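Local coordinates for protein tudor (Drosophila melanogaster, PDB 3NTK) that is required for germ cell formation during oogenesis and, through extended Tudor domains such as this last one, recognises the Piwi protein Aubergine by its methylated arginines, at residues C121-L126 with S163-C169; E136-E141 with V153-S159; L3-V7 with V19-S23; H81-G86 with A105-R109. One frame throughout, in Å; residues are numbered along the deposited sequence.

Interaction 1: residues C121-L126 with S163-C169; sequences CDAALL and SEKLQEC
C121, in the first turn of helix 120-131, is joined to C169, the last residue of the chain, by a disulfide with its two SG atoms 2.0 Å apart. The torsion about the S-S bond is -84°, close to the relaxed value. C121 places its SG anti to the backbone N (chi1 -179°), which carries the sulfur away from the helix toward the tail. The next residue, D122, points its carboxylate at S163, L166 and C169. Its CB lies 3.6 Å from L166 CD1, and the same methyl group also comes 3.4 Å from D122 OD1, the two side chains crossing at a slant. OD1 then faces C169 CB at 3.3 Å and water 1 at 2.6 Å; the water also lies close to S163 O. OD2, the other carboxylate oxygen, accepts a hydrogen bond of 3.0 Å from S163 OG, which arrives from above the carboxylate plane, 35° out of it. S119 N, just before the helix, donates to OD2 as well, so this buried carboxylate is gripped at both oxygens.

Leucines flank the polar centre. L125 CD1 meets E168 CB at 3.6 Å, the two side chains crossing at about a right angle, and L126 CG approaches L166 CD1 at 4.0 Å. L166 is the centre of an inverse gamma turn and begins the type I turn that brings C169 back to the helix. The contact fastens the tail after helix 162-165 to the start of helix 120-131, with the hairpin of strands 137-145 and 151-157 enclosed in sequence between the two cysteines; K165 leans on Q158 beside it.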
loop_
_atom_site.group_PDB
_atom_site.type_symbol
_atom_site.label_atom_id
_atom_site.label_comp_id
_atom_site.label_asym_id
_atom_site.label_seq_id
_atom_site.Cartn_x
_atom_site.Cartn_y
_atom_site.Cartn_z
ATOM N N CYS A 121 -0.703 6.816 -24.560
ATOM C CA CYS A 121 0.748 6.957 -24.448
ATOM C C CYS A 121 1.139 7.211 -22.995
ATOM O O CYS A 121 2.073 6.592 -22.480
ATOM C CB CYS A 121 1.230 8.119 -25.323
ATOM S SG CYS A 121 3.031 8.439 -25.333
ATOM N N ASP A 122 0.425 8.118 -22.331
ATOM C CA ASP A 122 0.718 8.418 -20.929
ATOM C C ASP A 122 0.684 7.143 -20.098
ATOM O O ASP A 122 1.605 6.862 -19.335
ATOM C CB ASP A 122 -0.301 9.400 -20.335
ATOM C CG ASP A 122 -0.198 10.789 -20.925
ATOM O OD1 ASP A 122 0.917 11.192 -21.310
ATOM O OD2 ASP A 122 -1.234 11.488 -20.984
ATOM N N ALA A 123 -0.394 6.378 -20.249
ATOM C CA ALA A 123 -0.569 5.141 -19.500
ATOM C C ALA A 123 0.614 4.191 -19.633
ATOM O O ALA A 123 1.072 3.605 -18.643
ATOM C CB ALA A 123 -1.851 4.441 -19.948
ATOM N N ALA A 124 1.113 4.040 -20.855
ATOM C CA ALA A 124 2.234 3.141 -21.115
ATOM C C ALA A 124 3.561 3.636 -20.552
ATOM O O ALA A 124 4.398 2.836 -20.134
ATOM C CB ALA A 124 2.366 2.895 -22.629
ATOM N N LEU A 125 3.745 4.951 -20.536
ATOM C CA LEU A 125 4.979 5.561 -20.047
ATOM C C LEU A 125 5.005 5.748 -18.528
ATOM O O LEU A 125 6.074 5.847 -17.920
ATOM C CB LEU A 125 5.165 6.929 -20.710
ATOM C CG LEU A 125 6.563 7.396 -21.134
ATOM C CD1 LEU A 125 6.528 8.906 -21.286
ATOM C CD2 LEU A 125 7.614 6.996 -20.118
ATOM N N LEU A 126 3.829 5.805 -17.912
ATOM C CA LEU A 126 3.765 6.012 -16.471
ATOM C C LEU A 126 4.531 4.978 -15.658
ATOM O O LEU A 126 5.129 5.316 -14.642
ATOM C CB LEU A 126 2.306 6.072 -16.005
ATOM C CG LEU A 126 1.815 7.485 -15.688
ATOM C CD1 LEU A 126 0.346 7.448 -15.260
ATOM C CD2 LEU A 126 2.681 8.077 -14.578
ATOM N N SER A 163 0.132 14.167 -16.765
ATOM C CA SER A 163 0.251 14.176 -18.220
ATOM C C SER A 163 1.184 15.285 -18.714
ATOM O O SER A 163 1.819 15.154 -19.761
ATOM C CB SER A 163 -1.131 14.339 -18.856
ATOM O OG SER A 163 -1.045 14.384 -20.268
ATOM N N GLU A 164 1.267 16.376 -17.958
ATOM C CA GLU A 164 2.132 17.485 -18.337
ATOM C C GLU A 164 3.603 17.168 -18.087
ATOM O O GLU A 164 4.474 17.655 -18.802
ATOM C CB GLU A 164 1.755 18.750 -17.561
ATOM C CG GLU A 164 2.609 19.954 -17.919
ATOM C CD GLU A 164 2.291 21.172 -17.075
ATOM O OE1 GLU A 164 1.103 21.556 -17.009
ATOM O OE2 GLU A 164 3.232 21.745 -16.481
ATOM N N LYS A 165 3.877 16.347 -17.076
ATOM C CA LYS A 165 5.252 15.991 -16.744
ATOM C C LYS A 165 5.777 14.827 -17.580
ATOM O O LYS A 165 6.970 14.528 -17.553
ATOM C CB LYS A 165 5.365 15.655 -15.254
ATOM C CG LYS A 165 4.689 16.674 -14.351
ATOM C CD LYS A 165 5.263 18.074 -14.517
ATOM C CE LYS A 165 6.655 18.181 -13.928
ATOM N NZ LYS A 165 7.093 19.603 -13.848
ATOM N N LEU A 166 4.884 14.161 -18.306
ATOM C CA LEU A 166 5.279 13.051 -19.170
ATOM C C LEU A 166 5.634 13.679 -20.515
ATOM O O LEU A 166 4.827 13.705 -21.438
ATOM C CB LEU A 166 4.127 12.058 -19.331
ATOM C CG LEU A 166 3.672 11.346 -18.052
ATOM C CD1 LEU A 166 2.492 10.438 -18.360
ATOM C CD2 LEU A 166 4.828 10.541 -17.470
ATOM N N GLN A 167 6.859 14.185 -20.609
ATOM C CA GLN A 167 7.327 14.866 -21.806
ATOM C C GLN A 167 7.372 14.062 -23.101
ATOM O O GLN A 167 7.199 14.628 -24.178
ATOM C CB GLN A 167 8.702 15.479 -21.532
ATOM C CG GLN A 167 8.692 16.468 -20.376
ATOM C CD GLN A 167 10.013 17.184 -20.210
ATOM O OE1 GLN A 167 11.044 16.560 -19.952
ATOM N NE2 GLN A 167 9.992 18.503 -20.363
ATOM N N GLU A 168 7.598 12.755 -23.001
ATOM C CA GLU A 168 7.671 11.905 -24.185
ATOM C C GLU A 168 6.324 11.637 -24.854
ATOM O O GLU A 168 6.278 11.040 -25.929
ATOM C CB GLU A 168 8.349 10.573 -23.844
ATOM C CG GLU A 168 9.799 10.709 -23.389
ATOM C CD GLU A 168 9.946 10.817 -21.879
ATOM O OE1 GLU A 168 9.161 11.556 -21.247
ATOM O OE2 GLU A 168 10.855 10.162 -21.325
ATOM N N CYS A 169 5.231 12.067 -24.229
ATOM C CA CYS A 169 3.909 11.856 -24.812
ATOM C C CYS A 169 3.241 13.172 -25.191
ATOM O O CYS A 169 3.507 14.183 -24.509
ATOM C CB CYS A 169 2.996 11.107 -23.839
ATOM S SG CYS A 169 3.390 9.352 -23.544
ATOM O OXT CYS A 169 2.438 13.162 -26.152
HETATM O O HOH W 1 1.150 13.567 -22.223
#

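Interaction 2: residues E136-E141 with V153-S159; sequences ETFQVE and VRLFYQS
V153 packs diagonally on V140, their CB atoms 4.1 Å apart. R154 follows opposite E141 as a hydrogen-bonded antiparallel pair, joined by two backbone bonds. Their side chains run side by side in the same direction and end in a salt bridge, R154 NH1 to E141 OE1 at 3.2 Å; the oxygen is met on its syn side, yet the guanidinium and carboxylate planes stand 86° apart, so the bridge is not a flat, two-pronged one. L155, in the non-hydrogen-bonded pair with V140, turns to the other face of the sheet, where its CD1 touches V140 CG1 at 3.9 Å. F156 pairs with Q139 through two backbone bonds, and its ring sets its edge toward Q139 O. Y157 lays CD1 3.5 Å from F138 CE2, over one face of the F138 ring, with the ring planes 36° apart; its OH is modelled implausibly close to E136 OE1, so that bond's length is doubtful. Beyond the strand the backbone turns through Q158, and S159 N donates to Q139 OE1 at 2.8 Å. A bend at chi2 (75°) brings the Q139 amide to that turn, and water 2 links Q139 NE2 to T137 O and Q158 N. In the OB-like sheet, strand 4-11 flanks 137-145 on the side away from 151-157, strand 109-113 runs parallel to 151-157, and F129 and I130 of helix 120-131 pack against F138.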
loop_
_atom_site.group_PDB
_atom_site.type_symbol
_atom_site.label_atom_id
_atom_site.label_comp_id
_atom_site.label_asym_id
_atom_site.label_seq_id
_atom_site.Cartn_x
_atom_site.Cartn_y
_atom_site.Cartn_z
ATOM N N GLU A 136 9.946 9.449 -4.471
ATOM C CA GLU A 136 9.561 10.848 -4.591
ATOM C C GLU A 136 8.105 11.105 -4.230
ATOM O O GLU A 136 7.269 10.202 -4.265
ATOM C CB GLU A 136 9.826 11.355 -6.008
ATOM C CG GLU A 136 11.226 11.059 -6.513
ATOM C CD GLU A 136 11.697 12.075 -7.529
ATOM O OE1 GLU A 136 10.904 12.434 -8.421
ATOM O OE2 GLU A 136 12.864 12.512 -7.440
ATOM N N THR A 137 7.813 12.354 -3.892
ATOM C CA THR A 137 6.465 12.757 -3.520
ATOM C C THR A 137 5.617 13.123 -4.732
ATOM O O THR A 137 6.082 13.793 -5.651
ATOM C CB THR A 137 6.506 13.971 -2.562
ATOM O OG1 THR A 137 7.107 13.577 -1.322
ATOM C CG2 THR A 137 5.103 14.498 -2.296
ATOM N N PHE A 138 4.372 12.658 -4.724
ATOM C CA PHE A 138 3.402 12.946 -5.775
ATOM C C PHE A 138 2.209 13.527 -5.040
ATOM O O PHE A 138 2.188 13.542 -3.812
ATOM C CB PHE A 138 2.945 11.663 -6.486
ATOM C CG PHE A 138 3.967 11.079 -7.418
ATOM C CD1 PHE A 138 5.007 10.300 -6.934
ATOM C CD2 PHE A 138 3.894 11.327 -8.784
ATOM C CE1 PHE A 138 5.967 9.776 -7.800
ATOM C CE2 PHE A 138 4.847 10.808 -9.657
ATOM C CZ PHE A 138 5.883 10.033 -9.166
ATOM N N GLN A 139 1.224 14.024 -5.775
ATOM C CA GLN A 139 0.017 14.528 -5.134
ATOM C C GLN A 139 -1.162 13.852 -5.808
ATOM O O GLN A 139 -1.096 13.489 -6.983
ATOM C CB GLN A 139 -0.135 16.044 -5.282
ATOM C CG GLN A 139 0.949 16.862 -4.609
ATOM C CD GLN A 139 2.242 16.811 -5.376
ATOM O OE1 GLN A 139 2.267 17.076 -6.584
ATOM N NE2 GLN A 139 3.329 16.475 -4.690
ATOM N N VAL A 140 -2.233 13.657 -5.052
ATOM C CA VAL A 140 -3.433 13.050 -5.604
ATOM C C VAL A 140 -4.639 13.876 -5.211
ATOM O O VAL A 140 -4.701 14.415 -4.103
ATOM C CB VAL A 140 -3.661 11.599 -5.095
ATOM C CG1 VAL A 140 -2.614 10.665 -5.679
ATOM C CG2 VAL A 140 -3.632 11.564 -3.569
ATOM N N GLU A 141 -5.580 14.004 -6.140
ATOM C CA GLU A 141 -6.822 14.702 -5.870
ATOM C C GLU A 141 -7.787 13.532 -5.748
ATOM O O GLU A 141 -7.918 12.747 -6.683
ATOM C CB GLU A 141 -7.236 15.590 -7.048
ATOM C CG GLU A 141 -8.376 16.551 -6.718
ATOM C CD GLU A 141 -9.087 17.091 -7.953
ATOM O OE1 GLU A 141 -8.433 17.246 -9.008
ATOM O OE2 GLU A 141 -10.302 17.374 -7.863
ATOM N N VAL A 153 -8.664 8.689 -8.250
ATOM C CA VAL A 153 -7.894 9.922 -8.137
ATOM C C VAL A 153 -7.339 10.515 -9.430
ATOM O O VAL A 153 -7.370 9.896 -10.488
ATOM C CB VAL A 153 -6.672 9.700 -7.201
ATOM C CG1 VAL A 153 -7.111 9.048 -5.892
ATOM C CG2 VAL A 153 -5.627 8.824 -7.906
ATOM N N ARG A 154 -6.839 11.742 -9.311
ATOM C CA ARG A 154 -6.174 12.441 -10.403
ATOM C C ARG A 154 -4.769 12.593 -9.839
ATOM O O ARG A 154 -4.596 13.025 -8.696
ATOM C CB ARG A 154 -6.792 13.812 -10.659
ATOM C CG ARG A 154 -8.137 13.757 -11.345
ATOM C CD ARG A 154 -8.711 15.151 -11.509
ATOM N NE ARG A 154 -10.107 15.111 -11.933
ATOM C CZ ARG A 154 -10.937 16.145 -11.862
ATOM N NH1 ARG A 154 -10.514 17.308 -11.387
ATOM N NH2 ARG A 154 -12.196 16.015 -12.257
ATOM N N LEU A 155 -3.771 12.224 -10.632
ATOM C CA LEU A 155 -2.386 12.263 -10.185
ATOM C C LEU A 155 -1.618 13.505 -10.631
ATOM O O LEU A 155 -1.768 13.978 -11.762
ATOM C CB LEU A 155 -1.667 11.002 -10.679
ATOM C CG LEU A 155 -0.220 10.747 -10.248
ATOM C CD1 LEU A 155 -0.158 10.522 -8.750
ATOM C CD2 LEU A 155 0.324 9.534 -10.997
ATOM N N PHE A 156 -0.794 14.020 -9.726
ATOM C CA PHE A 156 0.022 15.196 -10.001
ATOM C C PHE A 156 1.462 14.960 -9.574
ATOM O O PHE A 156 1.745 14.148 -8.689
ATOM C CB PHE A 156 -0.520 16.423 -9.262
ATOM C CG PHE A 156 -1.933 16.782 -9.631
ATOM C CD1 PHE A 156 -2.996 15.991 -9.212
ATOM C CD2 PHE A 156 -2.197 17.901 -10.415
ATOM C CE1 PHE A 156 -4.307 16.306 -9.571
ATOM C CE2 PHE A 156 -3.504 18.226 -10.780
ATOM C CZ PHE A 156 -4.560 17.425 -10.357
ATOM N N TYR A 157 2.376 15.678 -10.212
ATOM C CA TYR A 157 3.789 15.575 -9.887
ATOM C C TYR A 157 4.304 17.010 -9.865
ATOM O O TYR A 157 4.187 17.731 -10.854
ATOM C CB TYR A 157 4.518 14.748 -10.942
ATOM C CG TYR A 157 5.979 14.544 -10.640
ATOM C CD1 TYR A 157 6.392 13.943 -9.450
ATOM C CD2 TYR A 157 6.954 14.959 -11.544
ATOM C CE1 TYR A 157 7.745 13.760 -9.170
ATOM C CE2 TYR A 157 8.301 14.780 -11.278
ATOM C CZ TYR A 157 8.690 14.183 -10.094
ATOM O OH TYR A 157 10.027 14.014 -9.846
ATOM N N GLN A 158 4.857 17.421 -8.728
ATOM C CA GLN A 158 5.329 18.790 -8.562
ATOM C C GLN A 158 4.109 19.700 -8.713
ATOM O O GLN A 158 4.192 20.807 -9.238
ATOM C CB GLN A 158 6.396 19.128 -9.602
ATOM C CG GLN A 158 7.705 18.386 -9.387
ATOM C CD GLN A 158 8.794 18.846 -10.331
ATOM O OE1 GLN A 158 9.030 20.045 -10.482
ATOM N NE2 GLN A 158 9.474 17.896 -10.965
ATOM N N SER A 159 2.970 19.196 -8.246
ATOM C CA SER A 159 1.699 19.916 -8.287
ATOM C C SER A 159 1.157 20.208 -9.686
ATOM O O SER A 159 0.311 21.087 -9.856
ATOM C CB SER A 159 1.809 21.218 -7.487
ATOM O OG SER A 159 2.031 20.936 -6.114
HETATM O O HOH W 2 5.643 16.199 -6.339
#

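Interaction 3: residues L3-V7 with V19-S23; sequences LHNCV and VQMES
The amide of N5 and the carboxylate of E22 lie side by side with their planes 79° apart. ND2 of N5 donates within its own amide plane to E22 OE1 at 3.3 Å, and meets that oxygen from above the carboxylate, 42° out of its plane. OD1 of N5 is turned to its stronger partner, Q139 NE2 of the neighbouring strand. The imidazole of H4 is touched obliquely by the methyl end of M21, whose CE comes 3.2 Å from H4 CB, a tight approach. Bends at chi2 and chi3 curl the methionine back over the first strand, leaving M21 SD 3.8 Å from C6 CB. On the same face C6 SG settles 4.0 Å from V19 CB.

Between the backbones, V7 and Q20 form a hydrogen-bonded antiparallel pair: Q20 N reaches V7 O at 2.9 Å, and V7 N reaches Q20 O at 3.1 Å. C6 and M21 form the non-hydrogen-bonded pair next to it. Past the strand end E22 N still donates to N5 O at 2.9 Å, and water 3 joins N5 O to S23 N.

This hairpin of strands 4-11 and 16-21 therefore divides its chemistry by face. Sulfur and branched carbon line the buried side, against V140 and C111, while the N5-E22 bond, long and made to the carboxylate of an exposed residue, probably adds little beyond the backbone ladder.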
loop_
_atom_site.group_PDB
_atom_site.type_symbol
_atom_site.label_atom_id
_atom_site.label_comp_id
_atom_site.label_asym_id
_atom_site.label_seq_id
_atom_site.Cartn_x
_atom_site.Cartn_y
_atom_site.Cartn_z
ATOM N N LEU A 3 -5.264 18.992 -3.202
ATOM C CA LEU A 3 -4.209 18.025 -3.481
ATOM C C LEU A 3 -3.557 17.522 -2.203
ATOM O O LEU A 3 -3.264 18.303 -1.297
ATOM C CB LEU A 3 -3.141 18.656 -4.378
ATOM C CG LEU A 3 -3.336 18.580 -5.896
ATOM C CD1 LEU A 3 -4.756 18.960 -6.279
ATOM C CD2 LEU A 3 -2.321 19.495 -6.566
ATOM N N HIS A 4 -3.331 16.215 -2.135
ATOM C CA HIS A 4 -2.698 15.619 -0.962
ATOM C C HIS A 4 -1.374 14.987 -1.354
ATOM O O HIS A 4 -1.305 14.251 -2.333
ATOM C CB HIS A 4 -3.573 14.520 -0.353
ATOM C CG HIS A 4 -4.965 14.953 -0.024
ATOM N ND1 HIS A 4 -6.013 14.821 -0.909
ATOM C CD2 HIS A 4 -5.487 15.496 1.101
ATOM C CE1 HIS A 4 -7.122 15.260 -0.342
ATOM N NE2 HIS A 4 -6.831 15.675 0.877
ATOM N N ASN A 5 -0.328 15.267 -0.584
ATOM C CA ASN A 5 0.979 14.684 -0.852
ATOM C C ASN A 5 0.976 13.221 -0.446
ATOM O O ASN A 5 0.363 12.848 0.559
ATOM C CB ASN A 5 2.073 15.404 -0.064
ATOM C CG ASN A 5 2.391 16.771 -0.627
ATOM O OD1 ASN A 5 2.497 16.939 -1.844
ATOM N ND2 ASN A 5 2.566 17.753 0.254
ATOM N N CYS A 6 1.672 12.405 -1.226
ATOM C CA CYS A 6 1.779 10.982 -0.955
ATOM C C CYS A 6 2.998 10.432 -1.673
ATOM O O CYS A 6 3.658 11.138 -2.443
ATOM C CB CYS A 6 0.536 10.251 -1.457
ATOM S SG CYS A 6 0.329 10.298 -3.248
ATOM N N VAL A 7 3.300 9.170 -1.400
ATOM C CA VAL A 7 4.401 8.489 -2.051
ATOM C C VAL A 7 3.751 7.233 -2.605
ATOM O O VAL A 7 2.880 6.655 -1.956
ATOM C CB VAL A 7 5.521 8.100 -1.052
ATOM C CG1 VAL A 7 6.565 7.250 -1.748
ATOM C CG2 VAL A 7 6.180 9.353 -0.485
ATOM N N VAL A 19 -0.650 3.979 -2.429
ATOM C CA VAL A 19 0.071 5.139 -1.938
ATOM C C VAL A 19 0.032 5.225 -0.422
ATOM O O VAL A 19 -0.790 4.583 0.236
ATOM C CB VAL A 19 -0.525 6.452 -2.489
ATOM C CG1 VAL A 19 -0.565 6.404 -4.008
ATOM C CG2 VAL A 19 -1.922 6.684 -1.917
ATOM N N GLN A 20 0.947 6.015 0.121
ATOM C CA GLN A 20 1.009 6.266 1.549
ATOM C C GLN A 20 0.905 7.780 1.633
ATOM O O GLN A 20 1.791 8.500 1.167
ATOM C CB GLN A 20 2.334 5.781 2.149
ATOM C CG GLN A 20 2.372 4.276 2.447
ATOM C CD GLN A 20 3.684 3.816 3.078
ATOM O OE1 GLN A 20 3.793 2.686 3.560
ATOM N NE2 GLN A 20 4.686 4.688 3.068
ATOM N N MET A 21 -0.199 8.256 2.196
ATOM C CA MET A 21 -0.441 9.683 2.334
ATOM C C MET A 21 0.494 10.303 3.363
ATOM O O MET A 21 0.755 9.720 4.420
ATOM C CB MET A 21 -1.889 9.930 2.756
ATOM C CG MET A 21 -2.925 9.267 1.860
ATOM S SD MET A 21 -2.891 9.892 0.166
ATOM C CE MET A 21 -3.713 11.407 0.383
ATOM N N GLU A 22 0.989 11.494 3.049
ATOM C CA GLU A 22 1.889 12.218 3.935
ATOM C C GLU A 22 1.234 12.398 5.303
ATOM O O GLU A 22 1.896 12.324 6.336
ATOM C CB GLU A 22 2.212 13.585 3.324
ATOM C CG GLU A 22 3.224 14.420 4.090
ATOM C CD GLU A 22 3.492 15.753 3.409
ATOM O OE1 GLU A 22 2.546 16.560 3.285
ATOM O OE2 GLU A 22 4.644 15.990 2.989
ATOM N N SER A 23 -0.072 12.629 5.301
ATOM C CA SER A 23 -0.813 12.826 6.543
ATOM C C SER A 23 -0.804 11.592 7.453
ATOM O O SER A 23 -0.894 11.721 8.673
ATOM C CB SER A 23 -2.260 13.223 6.233
ATOM O OG SER A 23 -2.958 12.176 5.577
HETATM O O HOH W 3 -1.227 13.720 2.633
#

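Interaction 4: residues H81-G86 with A105-R109; sequences HFIDFG and ARYSR
I83 O and S108 carry most of the hydrogen bonding between the two segments. S108 N donates to I83 O at 3.3 Å, in the carbonyl plane and on a lone pair, while S108 OG donates to the same oxygen at 2.6 Å from well above that plane, 55° out of it. The serine hydroxyl gets there because OG stands between the backbone N and the carbonyl carbon (chi1 73°). In a third bond the acceptor is a side chain: Y107 N donates to D84 OD1 at 2.8 Å, on its anti lone pair. R106 braces its own segment, NE donating to S108 O at 2.7 Å.

Charge adds to this at D84, whose OD1 also forms a salt bridge with R66 NH2; R66 in turn bonds to A105 O, so one arginine of strand 63-72 binds both segments. Residues 83-86 make the turn from strand 78-82 to strand 87-95 of the Tudor barrel, G86 taking a positive phi of 67°. F82 and F85 in this region meet Y65, and F82 also F58, a cluster consistent with the aromatic cage by which Tudor domains hold methylarginine.

Apolar contact is made by I83 CB, 3.8 Å from R106 CB. D84 and Y107 run alongside each other, D84 OD1 lying 3.4 Å from Y107 CD2, and L28 of helix 25-38 touches both residues. Within its own segment, A105 O lies over the centre of the Y107 ring.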
loop_
_atom_site.group_PDB
_atom_site.type_symbol
_atom_site.label_atom_id
_atom_site.label_comp_id
_atom_site.label_asym_id
_atom_site.label_seq_id
_atom_site.Cartn_x
_atom_site.Cartn_y
_atom_site.Cartn_z
ATOM N N HIS A 81 -1.311 -9.810 2.349
ATOM C CA HIS A 81 -1.273 -8.450 1.847
ATOM C C HIS A 81 -0.867 -7.575 3.021
ATOM O O HIS A 81 -1.546 -7.558 4.052
ATOM C CB HIS A 81 -2.649 -8.019 1.344
ATOM C CG HIS A 81 -2.676 -6.627 0.799
ATOM N ND1 HIS A 81 -3.133 -5.550 1.524
ATOM C CD2 HIS A 81 -2.259 -6.131 -0.391
ATOM C CE1 HIS A 81 -3.000 -4.449 0.806
ATOM N NE2 HIS A 81 -2.471 -4.774 -0.361
ATOM N N PHE A 82 0.252 -6.870 2.883
ATOM C CA PHE A 82 0.722 -5.991 3.946
ATOM C C PHE A 82 -0.060 -4.690 3.828
ATOM O O PHE A 82 0.244 -3.821 3.008
ATOM C CB PHE A 82 2.229 -5.788 3.804
ATOM C CG PHE A 82 3.013 -7.053 4.017
ATOM C CD1 PHE A 82 3.057 -7.650 5.275
ATOM C CD2 PHE A 82 3.680 -7.666 2.963
ATOM C CE1 PHE A 82 3.758 -8.846 5.478
ATOM C CE2 PHE A 82 4.381 -8.858 3.156
ATOM C CZ PHE A 82 4.418 -9.447 4.416
ATOM N N ILE A 83 -1.087 -4.573 4.660
ATOM C CA ILE A 83 -1.989 -3.430 4.611
ATOM C C ILE A 83 -1.389 -2.036 4.722
ATOM O O ILE A 83 -1.971 -1.071 4.226
ATOM C CB ILE A 83 -3.098 -3.564 5.669
ATOM C CG1 ILE A 83 -2.500 -3.522 7.077
ATOM C CG2 ILE A 83 -3.867 -4.866 5.441
ATOM C CD1 ILE A 83 -3.561 -3.432 8.168
ATOM N N ASP A 84 -0.236 -1.908 5.362
ATOM C CA ASP A 84 0.348 -0.583 5.498
ATOM C C ASP A 84 1.344 -0.255 4.392
ATOM O O ASP A 84 1.810 0.877 4.295
ATOM C CB ASP A 84 1.006 -0.434 6.870
ATOM C CG ASP A 84 0.019 -0.651 8.008
ATOM O OD1 ASP A 84 -1.120 -0.140 7.899
ATOM O OD2 ASP A 84 0.374 -1.327 9.000
ATOM N N PHE A 85 1.643 -1.233 3.544
ATOM C CA PHE A 85 2.604 -1.015 2.465
ATOM C C PHE A 85 2.126 -1.412 1.074
ATOM O O PHE A 85 2.850 -1.256 0.087
ATOM C CB PHE A 85 3.924 -1.709 2.810
ATOM C CG PHE A 85 4.581 -1.150 4.038
ATOM C CD1 PHE A 85 4.166 -1.542 5.308
ATOM C CD2 PHE A 85 5.564 -0.171 3.927
ATOM C CE1 PHE A 85 4.714 -0.964 6.449
ATOM C CE2 PHE A 85 6.117 0.414 5.060
ATOM C CZ PHE A 85 5.692 0.016 6.326
ATOM N N GLY A 86 0.906 -1.930 1.000
ATOM C CA GLY A 86 0.317 -2.291 -0.277
ATOM C C GLY A 86 0.877 -3.425 -1.117
ATOM O O GLY A 86 0.437 -3.601 -2.254
ATOM N N ALA A 105 -6.611 2.084 11.014
ATOM C CA ALA A 105 -6.913 1.751 9.628
ATOM C C ALA A 105 -5.617 1.462 8.880
ATOM O O ALA A 105 -4.539 1.851 9.329
ATOM C CB ALA A 105 -7.648 2.920 8.965
ATOM N N ARG A 106 -5.724 0.776 7.745
ATOM C CA ARG A 106 -4.554 0.473 6.923
ATOM C C ARG A 106 -3.884 1.787 6.531
ATOM O O ARG A 106 -4.569 2.792 6.276
ATOM C CB ARG A 106 -4.976 -0.293 5.667
ATOM C CG ARG A 106 -5.972 0.439 4.771
ATOM C CD ARG A 106 -6.294 -0.413 3.543
ATOM N NE ARG A 106 -5.105 -0.600 2.717
ATOM C CZ ARG A 106 -4.836 -1.689 2.006
ATOM N NH1 ARG A 106 -5.676 -2.721 2.009
ATOM N NH2 ARG A 106 -3.721 -1.744 1.291
ATOM N N TYR A 107 -2.553 1.791 6.487
ATOM C CA TYR A 107 -1.828 3.008 6.151
ATOM C C TYR A 107 -1.363 3.137 4.704
ATOM O O TYR A 107 -0.654 4.080 4.359
ATOM C CB TYR A 107 -0.669 3.226 7.127
ATOM C CG TYR A 107 -1.164 3.584 8.509
ATOM C CD1 TYR A 107 -2.016 4.672 8.699
ATOM C CD2 TYR A 107 -0.817 2.818 9.619
ATOM C CE1 TYR A 107 -2.515 4.987 9.961
ATOM C CE2 TYR A 107 -1.310 3.125 10.887
ATOM C CZ TYR A 107 -2.159 4.210 11.048
ATOM O OH TYR A 107 -2.658 4.520 12.294
ATOM N N SER A 108 -1.751 2.181 3.867
ATOM C CA SER A 108 -1.469 2.264 2.435
ATOM C C SER A 108 -2.879 2.327 1.845
ATOM O O SER A 108 -3.820 1.743 2.403
ATOM C CB SER A 108 -0.708 1.035 1.907
ATOM O OG SER A 108 -1.524 -0.117 1.817
ATOM N N ARG A 109 -3.041 3.054 0.748
ATOM C CA ARG A 109 -4.354 3.181 0.132
ATOM C C ARG A 109 -4.347 2.754 -1.314
ATOM O O ARG A 109 -3.457 3.132 -2.073
ATOM C CB ARG A 109 -4.834 4.624 0.209
ATOM C CG ARG A 109 -4.850 5.164 1.606
ATOM C CD ARG A 109 -5.465 6.538 1.648
ATOM N NE ARG A 109 -5.342 7.114 2.979
ATOM C CZ ARG A 109 -5.970 8.214 3.371
ATOM N NH1 ARG A 109 -6.771 8.855 2.528
ATOM N NH2 ARG A 109 -5.790 8.672 4.600
#

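Interactions 2 and 3 are two hairpins of one sheet: their centres are 8 Å apart, and strand 137-145 pairs with strand 4-11 through F138 N to C6 O and V140 N to H4 O. Interaction 4 lies deepest, about 4 Å from the centre of the chain, and replaces the ladder with a mix of backbone and side-chain bonds around a turn; it meets interaction 3 where V19 O faces R109 N. Interaction 1 is the most peripheral, its centre about 23 Å from that of the chain, and the one fixed covalently. Its loop encloses interaction 2, which it touches through K165 and Y157. It combines a surface disulfide with a buried, hydrogen-bonded carboxylate.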